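Local atomic coordinates of cell division protein FtsZ 1 (Methanocaldococcus jannaschii, PDB entry 2VAP), a protein that binds GTP and, as a tubulin-like GTPase, probably polymerises into the Z ring that directs cell division. Residues A[122-127]-A[153-158]. Numbering follows the deposited sequence.
Sequences SDMVFI and LTVAVV
CB of Val155 lies over one face of the Phe126 ring, and its CG1 comes within 4.1 Å of Phe126 CE2, while CG2 of Val157 approaches CD2 at the ring's edge, near its plane. The ring thus projects alongside two alternate valines of 153-158. On the same face of the sheet, Met124 lies flank to flank with Leu153. With CG anti to the backbone N (chi1 -166°) and the rest of the chain extended, the Met124 methyl CE reaches forward to both Leu153 CD2 and Val155 CG2, each 3.7 Å from it. An alanine here is likely to open a gap between these two side chains and the helix 204-227, where Ile226 also meets Met124. The other face carries Val125, Ile127, Thr154 and Ala156; there Ile127 CD1 slants across to Thr154 CG2 at 3.6 Å, and Ile127 also packs against Ala140 and Val143 of helix 135-149. Between the faces, five backbone hydrogen bonds alternate in direction, from Leu153 N to Asp123 O through to Val157 N on Ile127 O. Straightest is Val155 N to Val125 O (3.0 Å, 175° at the hydrogen). Leu153 O and Val155 O also each receive a CA-H contact, from Met124 and Phe126. This is the pairing of parallel neighbours in a beta-alpha-beta crossover: strand 124-130, helix 135-149 and strand 153-160. Helix 135-149 covers the face of Val125 and Ile127, while helix 204-227, not part of the unit, covers that of Met124 and Phe126, within the six-stranded parallel sheet of the Rossmann-like GTPase domain that FtsZ shares with tubulin.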
loop_
_atom_site.group_PDB
_atom_site.type_symbol
_atom_site.label_atom_id
_atom_site.label_comp_id
_atom_site.label_asym_id
_atom_site.label_seq_id
_atom_site.Cartn_x
_atom_site.Cartn_y
_atom_site.Cartn_z
ATOM N N SER A 122 8.771 12.182 8.994
ATOM C CA SER A 122 8.620 11.300 7.837
ATOM C C SER A 122 8.383 12.129 6.579
ATOM O O SER A 122 7.614 13.094 6.598
ATOM C CB SER A 122 7.458 10.321 8.030
ATOM O OG SER A 122 7.642 9.508 9.175
ATOM N N ASP A 123 9.060 11.757 5.494
ATOM C CA ASP A 123 8.828 12.360 4.184
ATOM C C ASP A 123 7.614 11.716 3.520
ATOM O O ASP A 123 6.921 12.346 2.718
ATOM C CB ASP A 123 10.056 12.189 3.285
ATOM C CG ASP A 123 11.291 12.874 3.840
ATOM O OD1 ASP A 123 11.238 14.097 4.093
ATOM O OD2 ASP A 123 12.320 12.188 4.014
ATOM N N MET A 124 7.372 10.453 3.865
ATOM C CA MET A 124 6.276 9.679 3.299
ATOM C C MET A 124 5.673 8.782 4.374
ATOM O O MET A 124 6.400 8.150 5.143
ATOM C CB MET A 124 6.785 8.833 2.130
ATOM C CG MET A 124 5.701 8.237 1.251
ATOM S SD MET A 124 6.421 7.279 -0.095
ATOM C CE MET A 124 4.973 6.947 -1.092
ATOM N N VAL A 125 4.345 8.744 4.435
ATOM C CA VAL A 125 3.644 7.879 5.384
ATOM C C VAL A 125 2.651 6.976 4.656
ATOM O O VAL A 125 1.797 7.454 3.905
ATOM C CB VAL A 125 2.912 8.687 6.496
ATOM C CG1 VAL A 125 2.138 7.754 7.430
ATOM C CG2 VAL A 125 3.894 9.530 7.296
ATOM N N PHE A 126 2.788 5.671 4.875
ATOM C CA PHE A 126 1.816 4.693 4.401
ATOM C C PHE A 126 0.834 4.378 5.523
ATOM O O PHE A 126 1.243 4.076 6.645
ATOM C CB PHE A 126 2.514 3.407 3.950
ATOM C CG PHE A 126 3.226 3.525 2.631
ATOM C CD1 PHE A 126 4.504 4.071 2.559
ATOM C CD2 PHE A 126 2.624 3.069 1.461
ATOM C CE1 PHE A 126 5.165 4.175 1.338
ATOM C CE2 PHE A 126 3.280 3.167 0.236
ATOM C CZ PHE A 126 4.552 3.718 0.176
ATOM N N ILE A 127 -0.457 4.468 5.219
ATOM C CA ILE A 127 -1.502 4.079 6.165
ATOM C C ILE A 127 -2.212 2.848 5.613
ATOM O O ILE A 127 -2.780 2.888 4.519
ATOM C CB ILE A 127 -2.528 5.218 6.429
ATOM C CG1 ILE A 127 -1.835 6.474 6.963
ATOM C CG2 ILE A 127 -3.601 4.767 7.419
ATOM C CD1 ILE A 127 -1.492 7.494 5.902
ATOM N N LEU A 153 4.186 13.037 2.257
ATOM C CA LEU A 153 3.449 12.407 1.167
ATOM C C LEU A 153 2.614 11.288 1.780
ATOM O O LEU A 153 3.156 10.332 2.336
ATOM C CB LEU A 153 4.404 11.860 0.099
ATOM C CG LEU A 153 3.828 11.063 -1.081
ATOM C CD1 LEU A 153 2.854 11.887 -1.921
ATOM C CD2 LEU A 153 4.954 10.524 -1.951
ATOM N N THR A 154 1.295 11.433 1.689
ATOM C CA THR A 154 0.366 10.586 2.434
ATOM C C THR A 154 -0.333 9.581 1.521
ATOM O O THR A 154 -1.156 9.951 0.679
ATOM C CB THR A 154 -0.663 11.456 3.194
ATOM O OG1 THR A 154 0.033 12.417 3.995
ATOM C CG2 THR A 154 -1.554 10.610 4.090
ATOM N N VAL A 155 0.006 8.306 1.700
ATOM C CA VAL A 155 -0.518 7.234 0.852
ATOM C C VAL A 155 -1.236 6.184 1.695
ATOM O O VAL A 155 -0.670 5.654 2.650
ATOM C CB VAL A 155 0.610 6.562 0.020
ATOM C CG1 VAL A 155 0.065 5.401 -0.811
ATOM C CG2 VAL A 155 1.298 7.582 -0.883
ATOM N N ALA A 156 -2.484 5.898 1.341
ATOM C CA ALA A 156 -3.228 4.827 1.993
ATOM C C ALA A 156 -3.255 3.591 1.105
ATOM O O ALA A 156 -3.429 3.695 -0.110
ATOM C CB ALA A 156 -4.639 5.279 2.328
ATOM N N VAL A 157 -3.052 2.429 1.718
ATOM C CA VAL A 157 -3.197 1.147 1.032
ATOM C C VAL A 157 -4.174 0.324 1.859
ATOM O O VAL A 157 -3.822 -0.202 2.918
ATOM C CB VAL A 157 -1.850 0.397 0.867
ATOM C CG1 VAL A 157 -2.049 -0.895 0.077
ATOM C CG2 VAL A 157 -0.814 1.282 0.177
ATOM N N VAL A 158 -5.410 0.242 1.379
ATOM C CA VAL A 158 -6.505 -0.327 2.162
ATOM C C VAL A 158 -7.313 -1.349 1.371
ATOM O O VAL A 158 -7.359 -1.299 0.139
ATOM C CB VAL A 158 -7.461 0.778 2.703
ATOM C CG1 VAL A 158 -6.755 1.654 3.734
ATOM C CG2 VAL A 158 -8.023 1.630 1.562
#